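Local coordinates for TarM (PDB 4X7R), which is a GT-B-fold protein of the group 1 glycosyl transferase family that binds uridine-5'-diphosphate and a sulfated glycan, at residues A[6-12]-A[38-44]; A[67-73]-A[206-210]; A[175-179]-A[190-195]; A[150-154]-A[166-171]. The protein carries 1 engineered substitution. One frame throughout, in Å; residues are numbered along the deposited sequence.

Interaction 1 (A[6-12]-A[38-44]). With SUS (2-deoxy-3,6-di-O-sulfo-2-(sulfoamino)-alpha-D-glucopyranose), chain C; BDP (beta-D-glucopyranuronic acid), chain B.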
# COMPACT_ATOMS: atom_id res chain seq x y z
N MET A 6 -10.31 9.14 -4.42
CA MET A 6 -9.15 8.39 -4.86
C MET A 6 -9.18 7.02 -4.26
O MET A 6 -9.11 6.87 -3.06
CB MET A 6 -7.86 9.15 -4.53
CG MET A 6 -7.90 10.58 -5.00
SD MET A 6 -6.41 11.58 -4.76
CE MET A 6 -5.93 11.18 -3.10
N MET A 7 -9.32 6.02 -5.12
CA MET A 7 -9.56 4.64 -4.76
C MET A 7 -8.39 3.73 -4.73
O MET A 7 -7.56 3.70 -5.65
CB MET A 7 -10.67 4.09 -5.64
CG MET A 7 -11.98 4.81 -5.45
SD MET A 7 -12.96 4.69 -6.95
CE MET A 7 -12.85 2.99 -7.25
N VAL A 8 -8.32 2.99 -3.65
CA VAL A 8 -7.28 1.99 -3.39
C VAL A 8 -7.90 0.87 -2.53
O VAL A 8 -8.93 1.08 -1.87
CB VAL A 8 -6.03 2.66 -2.74
CG1 VAL A 8 -6.29 3.14 -1.29
CG2 VAL A 8 -4.80 1.78 -2.81
N HIS A 9 -7.28 -0.32 -2.53
CA HIS A 9 -7.75 -1.44 -1.73
C HIS A 9 -7.88 -1.06 -0.24
O HIS A 9 -8.97 -1.19 0.32
CB HIS A 9 -6.77 -2.61 -1.90
CG HIS A 9 -7.02 -3.74 -0.95
ND1 HIS A 9 -8.29 -4.28 -0.80
CD2 HIS A 9 -6.16 -4.41 -0.17
CE1 HIS A 9 -8.16 -5.23 0.11
NE2 HIS A 9 -6.90 -5.36 0.51
N GLU A 10 -6.78 -0.60 0.38
CA GLU A 10 -6.70 -0.28 1.81
C GLU A 10 -5.66 0.77 2.08
O GLU A 10 -4.83 1.08 1.21
CB GLU A 10 -6.27 -1.54 2.59
CG GLU A 10 -4.80 -1.94 2.39
CD GLU A 10 -4.27 -3.05 3.28
OE1 GLU A 10 -4.46 -2.98 4.52
OE2 GLU A 10 -3.60 -3.94 2.74
N LEU A 11 -5.66 1.27 3.32
CA LEU A 11 -4.66 2.17 3.89
C LEU A 11 -4.11 1.47 5.12
O LEU A 11 -4.86 0.84 5.86
CB LEU A 11 -5.23 3.54 4.30
CG LEU A 11 -5.64 4.52 3.19
CD1 LEU A 11 -6.12 5.82 3.80
CD2 LEU A 11 -4.49 4.78 2.19
N ASP A 12 -2.80 1.55 5.31
CA ASP A 12 -2.10 0.99 6.45
C ASP A 12 -0.82 1.77 6.73
O ASP A 12 -0.39 2.56 5.88
CB ASP A 12 -1.85 -0.53 6.32
CG ASP A 12 -1.99 -1.24 7.67
OD1 ASP A 12 -1.98 -0.55 8.71
OD2 ASP A 12 -2.14 -2.48 7.67
N ILE A 38 -9.78 9.71 0.20
CA ILE A 38 -9.41 8.34 -0.15
C ILE A 38 -10.57 7.40 0.12
O ILE A 38 -11.20 7.50 1.17
CB ILE A 38 -8.10 7.95 0.58
CG1 ILE A 38 -6.93 8.96 0.15
CG2 ILE A 38 -7.73 6.47 0.29
CD1 ILE A 38 -5.56 8.78 0.82
N VAL A 39 -10.89 6.52 -0.84
CA VAL A 39 -11.94 5.49 -0.71
C VAL A 39 -11.24 4.13 -0.67
O VAL A 39 -10.49 3.81 -1.59
CB VAL A 39 -12.99 5.55 -1.85
CG1 VAL A 39 -14.11 4.53 -1.61
CG2 VAL A 39 -13.54 6.97 -2.03
N THR A 40 -11.47 3.35 0.41
CA THR A 40 -10.92 2.00 0.59
C THR A 40 -12.06 0.97 0.60
O THR A 40 -13.22 1.34 0.81
CB THR A 40 -9.98 1.90 1.78
OG1 THR A 40 -10.72 2.14 2.99
CG2 THR A 40 -8.78 2.83 1.66
N PHE A 41 -11.72 -0.32 0.37
CA PHE A 41 -12.71 -1.39 0.26
C PHE A 41 -12.45 -2.58 1.17
O PHE A 41 -13.28 -3.48 1.22
CB PHE A 41 -12.85 -1.83 -1.23
CG PHE A 41 -13.15 -0.67 -2.17
CD1 PHE A 41 -14.45 -0.17 -2.30
CD2 PHE A 41 -12.13 -0.07 -2.92
CE1 PHE A 41 -14.72 0.91 -3.14
CE2 PHE A 41 -12.40 1.02 -3.75
CZ PHE A 41 -13.70 1.51 -3.86
N ASP A 42 -11.35 -2.59 1.92
CA ASP A 42 -11.08 -3.72 2.80
C ASP A 42 -11.82 -3.58 4.13
O ASP A 42 -12.32 -2.50 4.49
CB ASP A 42 -9.56 -3.82 3.08
CG ASP A 42 -9.06 -2.64 3.88
OD1 ASP A 42 -9.46 -1.50 3.58
OD2 ASP A 42 -8.24 -2.86 4.80
N TYR A 43 -11.76 -4.64 4.91
CA TYR A 43 -12.35 -4.71 6.23
C TYR A 43 -11.23 -4.73 7.25
O TYR A 43 -10.33 -5.58 7.20
CB TYR A 43 -13.22 -6.00 6.38
CG TYR A 43 -13.77 -6.10 7.78
CD1 TYR A 43 -14.83 -5.30 8.19
CD2 TYR A 43 -13.15 -6.91 8.73
CE1 TYR A 43 -15.31 -5.36 9.50
CE2 TYR A 43 -13.60 -6.95 10.05
CZ TYR A 43 -14.69 -6.19 10.43
OH TYR A 43 -15.10 -6.20 11.73
N LYS A 44 -11.29 -3.82 8.20
CA LYS A 44 -10.39 -3.80 9.36
C LYS A 44 -11.29 -3.56 10.56
O LYS A 44 -12.25 -2.79 10.45
CB LYS A 44 -9.33 -2.68 9.27
CG LYS A 44 -8.17 -2.98 8.34
CD LYS A 44 -7.02 -1.98 8.55
CE LYS A 44 -5.85 -2.29 7.64
NZ LYS A 44 -6.09 -1.84 6.24
N2 SUS C . -10.33 -6.57 -3.53
C1 SUS C . -9.15 -8.59 -2.76
S1 SUS C . -11.35 -5.90 -2.27
C2 SUS C . -9.08 -7.09 -2.94
S2 SUS C . -4.26 -8.90 -0.12
C3 SUS C . -7.85 -6.71 -3.79
O3 SUS C . -7.71 -5.27 -3.87
S3 SUS C . -7.90 -4.60 -5.23
C4 SUS C . -6.55 -7.33 -3.26
O4 SUS C . -5.59 -7.09 -4.27
C5 SUS C . -6.75 -8.87 -3.01
O5 SUS C . -7.92 -9.08 -2.17
C6 SUS C . -5.61 -9.52 -2.23
O6 SUS C . -5.50 -8.84 -0.99
O1S SUS C . -10.68 -4.65 -1.70
O2S SUS C . -12.69 -5.58 -2.92
O3S SUS C . -11.54 -6.91 -1.14
O4S SUS C . -4.42 -7.85 0.99
O5S SUS C . -4.15 -10.30 0.47
O6S SUS C . -3.02 -8.57 -0.95
O7S SUS C . -6.91 -5.24 -6.18
O8S SUS C . -7.62 -3.10 -5.14
O9S SUS C . -9.31 -4.82 -5.74
C1 BDP B . -4.34 -6.74 -3.67
C2 BDP B . -3.19 -7.36 -4.52
C3 BDP B . -1.83 -6.91 -4.00
C4 BDP B . -1.78 -5.35 -3.77
C5 BDP B . -3.02 -4.90 -2.92
C6 BDP B . -3.07 -3.38 -2.68
O2 BDP B . -3.28 -8.78 -4.47
O3 BDP B . -0.81 -7.32 -4.94
O4 BDP B . -0.61 -5.07 -3.01
O5 BDP B . -4.24 -5.31 -3.61
O6A BDP B . -3.34 -2.64 -3.65
O6B BDP B . -2.90 -2.99 -1.49
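K44 reaches across to the 6-12 segment with its amine: NZ meets E10 OE1 at 2.6 Å, on the carboxylate's anti lone pair, and bonds L11 O at 3.0 Å. A bend in the last torsion (chi4 77°) sets NZ against these acceptors, and D42 OD2, approached on its syn side, completes the salt-bridge network. OD1 of D42 is bonded by Y47. Backbone bonds join the parallel strands, V39 N to M6 O and V8 N to V39 O at 3.1 Å; F41 N then bonds H9 O at 2.9 Å, one residue further along than the regular parallel ladder would take it. Strand 3-7, helix 17-31 and strand 36-40 form a beta-alpha-beta crossover, and the loops leaving both strands line the glycan pocket. Among apolar contacts, M7 CG lies alongside V39 CB at 3.8 Å, and M7 CE reaches F41 CZ. I38 CG2 meets L11 CD1, 3.9 Å away, and V8 CG1. For the ligand, H9 ND1 donates in its ring plane to SUS O1S at 2.6 Å; SUS C4 sits over the centre of one ring face, E10 CB over the opposite face near the rim, and D42 CB touches H9 CE1 at 3.6 Å.

Interaction 2 (A[67-73]-A[206-210])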
# COMPACT_ATOMS: atom_id res chain seq x y z
N TYR A 67 -12.93 7.25 3.28
CA TYR A 67 -14.26 6.65 3.17
C TYR A 67 -14.03 5.14 2.95
O TYR A 67 -13.26 4.77 2.08
CB TYR A 67 -15.03 7.22 1.98
CG TYR A 67 -15.35 8.68 2.13
CD1 TYR A 67 -16.38 9.11 2.97
CD2 TYR A 67 -14.65 9.64 1.40
CE1 TYR A 67 -16.70 10.47 3.08
CE2 TYR A 67 -14.97 11.00 1.50
CZ TYR A 67 -15.98 11.41 2.36
OH TYR A 67 -16.30 12.73 2.45
N ASN A 68 -14.62 4.29 3.78
CA ASN A 68 -14.48 2.85 3.66
C ASN A 68 -15.89 2.21 3.56
O ASN A 68 -16.80 2.63 4.25
CB ASN A 68 -13.65 2.29 4.82
CG ASN A 68 -13.56 0.78 4.81
OD1 ASN A 68 -14.39 0.06 5.41
ND2 ASN A 68 -12.58 0.26 4.09
N VAL A 69 -16.06 1.23 2.65
CA VAL A 69 -17.33 0.54 2.39
C VAL A 69 -17.95 -0.08 3.66
O VAL A 69 -19.14 0.10 3.88
CB VAL A 69 -17.24 -0.47 1.19
CG1 VAL A 69 -16.22 -1.58 1.46
CG2 VAL A 69 -18.61 -1.06 0.84
N PHE A 70 -17.17 -0.83 4.47
CA PHE A 70 -17.67 -1.45 5.70
C PHE A 70 -17.97 -0.40 6.75
O PHE A 70 -19.03 -0.48 7.37
CB PHE A 70 -16.75 -2.56 6.23
CG PHE A 70 -16.63 -3.66 5.20
CD1 PHE A 70 -17.72 -4.47 4.89
CD2 PHE A 70 -15.47 -3.79 4.44
CE1 PHE A 70 -17.63 -5.43 3.88
CE2 PHE A 70 -15.37 -4.77 3.44
CZ PHE A 70 -16.45 -5.59 3.17
N GLU A 71 -17.11 0.64 6.86
CA GLU A 71 -17.31 1.75 7.81
C GLU A 71 -18.59 2.52 7.55
O GLU A 71 -19.24 2.92 8.50
CB GLU A 71 -16.10 2.72 7.81
CG GLU A 71 -14.84 2.10 8.39
CD GLU A 71 -14.85 1.82 9.88
OE1 GLU A 71 -15.42 2.64 10.64
OE2 GLU A 71 -14.27 0.80 10.30
N TYR A 72 -18.94 2.73 6.28
CA TYR A 72 -20.15 3.44 5.87
C TYR A 72 -21.40 2.70 6.40
O TYR A 72 -22.28 3.34 6.98
CB TYR A 72 -20.17 3.53 4.34
CG TYR A 72 -21.49 4.00 3.75
CD1 TYR A 72 -21.85 5.35 3.78
CD2 TYR A 72 -22.34 3.11 3.11
CE1 TYR A 72 -23.07 5.78 3.25
CE2 TYR A 72 -23.55 3.53 2.55
CZ TYR A 72 -23.91 4.87 2.62
OH TYR A 72 -25.09 5.29 2.06
N PHE A 73 -21.50 1.36 6.18
CA PHE A 73 -22.67 0.62 6.65
C PHE A 73 -22.63 0.40 8.15
O PHE A 73 -23.68 0.32 8.78
CB PHE A 73 -22.80 -0.72 5.90
CG PHE A 73 -23.06 -0.55 4.42
CD1 PHE A 73 -24.28 -0.05 3.97
CD2 PHE A 73 -22.08 -0.85 3.49
CE1 PHE A 73 -24.53 0.08 2.60
CE2 PHE A 73 -22.32 -0.69 2.13
CZ PHE A 73 -23.55 -0.23 1.69
N LEU A 206 -21.47 -4.84 -4.31
CA LEU A 206 -21.62 -4.05 -3.08
C LEU A 206 -20.81 -2.74 -3.23
O LEU A 206 -21.34 -1.65 -3.01
CB LEU A 206 -21.11 -4.86 -1.85
CG LEU A 206 -21.02 -4.10 -0.51
CD1 LEU A 206 -22.38 -3.87 0.07
CD2 LEU A 206 -20.13 -4.81 0.50
N CYS A 207 -19.52 -2.87 -3.64
CA CYS A 207 -18.62 -1.71 -3.83
C CYS A 207 -19.07 -0.76 -4.90
O CYS A 207 -18.97 0.44 -4.71
CB CYS A 207 -17.19 -2.18 -4.04
SG CYS A 207 -16.49 -2.97 -2.59
N VAL A 208 -19.67 -1.28 -5.98
CA VAL A 208 -20.23 -0.43 -7.04
C VAL A 208 -21.41 0.38 -6.49
O VAL A 208 -21.49 1.58 -6.71
CB VAL A 208 -20.59 -1.25 -8.30
CG1 VAL A 208 -21.53 -0.48 -9.23
CG2 VAL A 208 -19.33 -1.70 -9.04
N TYR A 209 -22.31 -0.29 -5.72
CA TYR A 209 -23.46 0.37 -5.11
C TYR A 209 -22.97 1.48 -4.19
O TYR A 209 -23.47 2.60 -4.26
CB TYR A 209 -24.31 -0.64 -4.32
CG TYR A 209 -25.36 -0.01 -3.42
CD1 TYR A 209 -26.58 0.44 -3.93
CD2 TYR A 209 -25.16 0.07 -2.04
CE1 TYR A 209 -27.56 0.97 -3.09
CE2 TYR A 209 -26.12 0.63 -1.20
CZ TYR A 209 -27.32 1.08 -1.73
OH TYR A 209 -28.24 1.65 -0.88
N TYR A 210 -22.00 1.15 -3.33
CA TYR A 210 -21.41 2.06 -2.35
C TYR A 210 -20.90 3.36 -2.99
O TYR A 210 -21.25 4.45 -2.52
CB TYR A 210 -20.30 1.33 -1.56
CG TYR A 210 -19.41 2.27 -0.76
CD1 TYR A 210 -19.94 3.07 0.25
CD2 TYR A 210 -18.04 2.33 -0.99
CE1 TYR A 210 -19.14 3.92 1.00
CE2 TYR A 210 -17.22 3.17 -0.24
CZ TYR A 210 -17.78 3.96 0.76
OH TYR A 210 -17.00 4.76 1.54
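Y67 brings its CB to within 3.2 Å of Y210 OH, meeting the edge of the Y210 ring near its plane, while its own phenol turns away to bond K3. N68 follows as the N-cap of helix 69-78. Its OD1 takes the amide of E71 on a lone pair in the carbonyl plane, at 3.1 Å, and more weakly that of F70; its ND2 ties back to D42 O and T40 OG1. The cap closes the N-terminal end of the helix, whose first residues, from V69 to F73, pack against 206-210. V69 lies over the face of Y210: its CA stands 3.7 Å from the ring centroid, 11° off the normal, a CH-pi contact, and its CB is 3.6 Å from Y210 CD2. V69 CG2, anti to the backbone N, also reaches L206 CD2, and CG1 faces C207 SG. F70 grazes L206 CD2 with CE1. Y72 slides past Y210 in the opposite direction, its CB 3.5 Å from Y210 CE1 and the two ring planes 51° apart. F73 closes the row: CE2 rests 3.8 Å from L206 CD1, while CZ and Y209 CE2 meet edge against edge at 4.0 Å. The short helical axes pass 10.9 Å apart at a crossing angle of 65°, a spacing taken up by the aromatic rings, V69 and L206. The contact packs the start of helix 69-78, just after edge strand 66-68 of the parallel sheet, against helix 203-214. Mainly apolar and aromatic, it rests on shape and burial, Y210 giving the largest single share.

Interaction 3 (A[175-179]-A[190-195])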
# COMPACT_ATOMS: atom_id res chain seq x y z
N PRO A 175 -25.31 -7.20 14.14
CA PRO A 175 -24.86 -7.53 12.76
C PRO A 175 -25.39 -6.53 11.75
O PRO A 175 -26.55 -6.13 11.86
CB PRO A 175 -25.45 -8.92 12.49
CG PRO A 175 -26.60 -9.04 13.48
CD PRO A 175 -26.31 -8.18 14.65
N TYR A 176 -24.54 -6.13 10.76
CA TYR A 176 -24.93 -5.14 9.75
C TYR A 176 -24.74 -5.61 8.33
O TYR A 176 -25.37 -5.09 7.41
CB TYR A 176 -24.29 -3.73 10.02
CG TYR A 176 -22.78 -3.69 9.94
CD1 TYR A 176 -21.99 -4.07 11.03
CD2 TYR A 176 -22.12 -3.34 8.76
CE1 TYR A 176 -20.60 -4.04 10.97
CE2 TYR A 176 -20.73 -3.32 8.68
CZ TYR A 176 -19.97 -3.69 9.78
OH TYR A 176 -18.60 -3.67 9.74
N ILE A 177 -23.87 -6.63 8.15
CA ILE A 177 -23.54 -7.29 6.88
C ILE A 177 -23.31 -8.77 7.19
O ILE A 177 -22.63 -9.09 8.17
CB ILE A 177 -22.28 -6.67 6.16
CG1 ILE A 177 -22.58 -5.29 5.59
CG2 ILE A 177 -21.77 -7.59 5.02
CD1 ILE A 177 -21.40 -4.60 4.98
N SER A 178 -23.87 -9.67 6.34
CA SER A 178 -23.68 -11.12 6.37
C SER A 178 -23.36 -11.51 4.93
O SER A 178 -23.89 -10.88 4.02
CB SER A 178 -24.92 -11.87 6.86
OG SER A 178 -26.00 -11.67 5.96
N ARG A 179 -22.44 -12.45 4.72
CA ARG A 179 -22.05 -12.80 3.35
C ARG A 179 -21.50 -14.19 3.23
O ARG A 179 -20.85 -14.70 4.16
CB ARG A 179 -21.03 -11.78 2.79
CG ARG A 179 -19.65 -11.85 3.42
CD ARG A 179 -18.93 -10.54 3.22
NE ARG A 179 -17.51 -10.68 3.57
CZ ARG A 179 -16.56 -9.90 3.10
NH1 ARG A 179 -16.85 -8.90 2.29
NH2 ARG A 179 -15.30 -10.10 3.46
N LYS A 190 -22.85 -13.97 -2.34
CA LYS A 190 -24.01 -13.16 -1.97
C LYS A 190 -23.79 -12.46 -0.64
O LYS A 190 -23.42 -13.10 0.35
CB LYS A 190 -25.28 -14.04 -1.93
CG LYS A 190 -26.49 -13.39 -2.57
CD LYS A 190 -27.59 -14.42 -2.80
CE LYS A 190 -28.61 -13.92 -3.80
NZ LYS A 190 -29.79 -14.82 -3.90
N THR A 191 -23.93 -11.13 -0.64
CA THR A 191 -23.74 -10.27 0.51
C THR A 191 -25.07 -9.60 0.85
O THR A 191 -25.70 -8.98 -0.02
CB THR A 191 -22.65 -9.22 0.21
OG1 THR A 191 -21.42 -9.89 -0.00
CG2 THR A 191 -22.49 -8.17 1.35
N TYR A 192 -25.45 -9.64 2.13
CA TYR A 192 -26.68 -9.01 2.61
C TYR A 192 -26.34 -7.89 3.56
O TYR A 192 -25.68 -8.10 4.58
CB TYR A 192 -27.61 -10.04 3.30
CG TYR A 192 -28.95 -9.49 3.76
CD1 TYR A 192 -29.73 -8.70 2.91
CD2 TYR A 192 -29.47 -9.82 5.00
CE1 TYR A 192 -30.96 -8.19 3.32
CE2 TYR A 192 -30.73 -9.36 5.40
CZ TYR A 192 -31.45 -8.52 4.57
OH TYR A 192 -32.71 -8.08 4.94
N VAL A 193 -26.81 -6.71 3.23
CA VAL A 193 -26.63 -5.54 4.07
C VAL A 193 -27.93 -5.44 4.85
O VAL A 193 -28.96 -5.00 4.33
CB VAL A 193 -26.26 -4.27 3.25
CG1 VAL A 193 -26.07 -3.06 4.17
CG2 VAL A 193 -25.01 -4.50 2.41
N LEU A 194 -27.89 -5.93 6.10
CA LEU A 194 -29.02 -5.98 7.03
C LEU A 194 -29.62 -4.63 7.27
O LEU A 194 -30.84 -4.54 7.29
CB LEU A 194 -28.60 -6.61 8.37
CG LEU A 194 -28.40 -8.12 8.38
CD1 LEU A 194 -27.03 -8.54 7.80
CD2 LEU A 194 -28.48 -8.63 9.77
N VAL A 195 -28.78 -3.57 7.37
CA VAL A 195 -29.20 -2.18 7.64
C VAL A 195 -30.14 -1.54 6.63
O VAL A 195 -31.00 -0.77 7.06
CB VAL A 195 -28.08 -1.23 8.14
CG1 VAL A 195 -27.49 -1.77 9.42
CG2 VAL A 195 -26.99 -1.00 7.10
O HOH W 1 -18.98 -8.22 0.67
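L194 spreads its two methyl branches over the backbone of the opposite strand: CD1 sits 3.7 Å from S178 N and equally close to I177 N, whereas CD2 turns to P175 and lies 3.8 Å from P175 O. Next to it V195 CG1 touches Y176 CB, so the chain that leaves strand 187-193 keeps covering its partner. Between the strands, which run antiparallel at 164°, S178 and Y192 form a hydrogen-bonded pair. Y192 N gives a nearly straight bond of 2.7 Å to S178 O, and S178 N answers with one of 3.0 Å to Y192 O, in the carbonyl plane; L194 N to Y176 O is weak. The side chains of this pair emerge on one face, where S178 OG comes to 3.5 Å from Y192 CB and lies at the edge of the tyrosine ring. On the other face I177 CG2 crosses T191 CG2 at 3.8 Å, and R179 runs alongside T191. R179 leaves with CG between its backbone N and carbonyl carbon (chi1 71°) and then extends, so that NH1 donates to a water, 2.8 Å away, that also bonds T191 OG1. T191 OG1 has a further partner in G189 O. This is the ladder of a beta hairpin within a large antiparallel sheet. Strand 163-169 borders it on the 175-182 side, with Q166 OE1 taking R179 NE, and strand 198-200 on the other. The face of R179, T191 and V193 looks to the helices, R179 resting on F70 and V193 on F73 of helix 69-78 and on L206 of helix 203-214.

Interaction 4 (A[150-154]-A[166-171])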
# COMPACT_ATOMS: atom_id res chain seq x y z
N LYS A 150 -15.03 -6.45 22.52
CA LYS A 150 -16.19 -6.17 21.70
C LYS A 150 -16.14 -6.99 20.41
O LYS A 150 -15.17 -6.90 19.66
CB LYS A 150 -16.32 -4.66 21.39
CG LYS A 150 -16.53 -3.78 22.63
CD LYS A 150 -17.23 -2.45 22.30
CE LYS A 150 -16.38 -1.51 21.49
NZ LYS A 150 -17.21 -0.53 20.73
N VAL A 151 -17.20 -7.79 20.17
CA VAL A 151 -17.30 -8.61 18.95
C VAL A 151 -17.33 -7.70 17.69
O VAL A 151 -17.97 -6.64 17.70
CB VAL A 151 -18.52 -9.59 19.06
CG1 VAL A 151 -19.85 -8.85 19.17
CG2 VAL A 151 -18.53 -10.59 17.90
N HIS A 152 -16.58 -8.07 16.66
CA HIS A 152 -16.62 -7.30 15.41
C HIS A 152 -16.94 -8.21 14.23
O HIS A 152 -17.43 -7.74 13.21
CB HIS A 152 -15.33 -6.45 15.20
CG HIS A 152 -14.08 -7.24 14.88
ND1 HIS A 152 -13.69 -7.47 13.57
CD2 HIS A 152 -13.15 -7.76 15.71
CE1 HIS A 152 -12.55 -8.15 13.65
NE2 HIS A 152 -12.18 -8.34 14.91
N MET A 153 -16.71 -9.50 14.39
CA MET A 153 -16.90 -10.46 13.32
C MET A 153 -17.18 -11.87 13.81
O MET A 153 -16.67 -12.28 14.84
CB MET A 153 -15.62 -10.46 12.42
CG MET A 153 -15.68 -11.39 11.20
SD MET A 153 -14.21 -11.29 10.11
CE MET A 153 -12.89 -11.72 11.23
N LYS A 154 -17.98 -12.60 13.05
CA LYS A 154 -18.27 -14.03 13.25
C LYS A 154 -17.97 -14.71 11.91
O LYS A 154 -18.43 -14.25 10.86
CB LYS A 154 -19.73 -14.26 13.68
CG LYS A 154 -20.13 -15.75 13.87
CD LYS A 154 -21.63 -15.85 14.09
CE LYS A 154 -22.29 -17.01 13.38
NZ LYS A 154 -22.98 -16.58 12.13
N GLN A 166 -19.43 -15.14 6.70
CA GLN A 166 -19.00 -14.09 7.63
C GLN A 166 -20.14 -13.18 7.95
O GLN A 166 -20.96 -12.86 7.09
CB GLN A 166 -17.85 -13.21 7.10
CG GLN A 166 -16.64 -13.99 6.68
CD GLN A 166 -15.63 -13.04 6.14
OE1 GLN A 166 -15.93 -12.19 5.27
NE2 GLN A 166 -14.42 -13.15 6.64
N VAL A 167 -20.15 -12.72 9.21
CA VAL A 167 -21.08 -11.72 9.75
C VAL A 167 -20.21 -10.62 10.38
O VAL A 167 -19.29 -10.92 11.14
CB VAL A 167 -22.09 -12.34 10.75
CG1 VAL A 167 -23.07 -11.29 11.25
CG2 VAL A 167 -22.83 -13.54 10.14
N PHE A 168 -20.50 -9.35 10.05
CA PHE A 168 -19.82 -8.21 10.64
C PHE A 168 -20.75 -7.54 11.64
O PHE A 168 -21.94 -7.36 11.33
CB PHE A 168 -19.37 -7.22 9.55
CG PHE A 168 -18.38 -7.81 8.58
CD1 PHE A 168 -17.27 -8.51 9.03
CD2 PHE A 168 -18.50 -7.58 7.22
CE1 PHE A 168 -16.33 -9.04 8.13
CE2 PHE A 168 -17.54 -8.08 6.32
CZ PHE A 168 -16.48 -8.83 6.78
N TYR A 169 -20.21 -7.11 12.80
CA TYR A 169 -20.97 -6.51 13.89
C TYR A 169 -20.51 -5.10 14.15
O TYR A 169 -19.30 -4.83 14.13
CB TYR A 169 -20.83 -7.34 15.18
CG TYR A 169 -21.33 -8.75 15.05
CD1 TYR A 169 -20.51 -9.75 14.55
CD2 TYR A 169 -22.61 -9.11 15.46
CE1 TYR A 169 -20.96 -11.06 14.41
CE2 TYR A 169 -23.08 -10.42 15.35
CZ TYR A 169 -22.24 -11.39 14.82
OH TYR A 169 -22.69 -12.68 14.67
N ASP A 170 -21.48 -4.19 14.38
CA ASP A 170 -21.22 -2.77 14.60
C ASP A 170 -20.59 -2.48 15.99
O ASP A 170 -20.28 -3.43 16.75
CB ASP A 170 -22.47 -1.93 14.30
CG ASP A 170 -23.64 -2.12 15.26
OD1 ASP A 170 -23.39 -2.50 16.42
OD2 ASP A 170 -24.77 -1.75 14.90
N GLU A 171 -20.41 -1.19 16.34
CA GLU A 171 -19.83 -0.76 17.62
C GLU A 171 -20.63 -1.17 18.85
O GLU A 171 -20.05 -1.27 19.94
CB GLU A 171 -19.55 0.76 17.64
CG GLU A 171 -18.48 1.20 16.64
CD GLU A 171 -17.03 0.85 16.92
OE1 GLU A 171 -16.69 0.48 18.07
OE2 GLU A 171 -16.21 0.99 15.98
O HOH W 2 -19.07 -4.63 19.01
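Y169 lays its ring along the opposing backbone and presents an edge to it: CE1 meets K154 CB at 3.5 Å, and the amide N of K154 and CA of M153 lie close to the ring plane. With CG beside its own N (chi1 -60°) the ring reaches far enough for OH to come within 3.4 Å of K154 CD. K154 starts extended, then twists at its last two torsions, which turns NZ aside, to 3.6 Å from V167 CG2, the two side chains side by side. M153 is anti at both of its first torsions and bent at the third (chi3 58°); SD thereby lies in the plane of the F168 ring, 3.7 Å from CE1, a Met-aromatic contact at the edge. At the open end of the hairpin K150, bent at chi3, brings NZ to E171, where it forms a salt bridge of 2.9 Å with OE1 and a second bond on a lone pair of E171 O. A water that donates to V151 O and D170 O bridges the two segments. K154 and V167 bond N to O both ways, an antiparallel hydrogen-bonded pair. H152 and M153 face S145 of strand 139-147, a classic beta bulge. Strand 175-182 flanks the hairpin on its other side. Helix 86-95 packs on V151 and Y169 through L88, while F168 stacks on Y43 and meets F70 of helix 69-78 edge-to-face; H152 ND1 bonds Y43 OH.

Interactions 1 and 2 are buried and share the parallel sheet, in which strands 36-40 and 66-68 are neighbours; I38 O to Y67 N links them directly. Interactions 3 and 4, only partly buried, are two hairpins of the same antiparallel sheet, joined through neighbouring strands 163-169 and 175-182, and both fall within the chain loop that interaction 2 closes. Chemistry follows place: interaction 1 combines backbone pairing with an ionic network beside the glycan, interaction 2 is aromatic packing between helices, and the hairpins rely on antiparallel bonds, with bridging waters and, in interaction 4, a salt bridge at the exposed end. F70 touches F168 and R179, so helix 69-78 adjoins both hairpins.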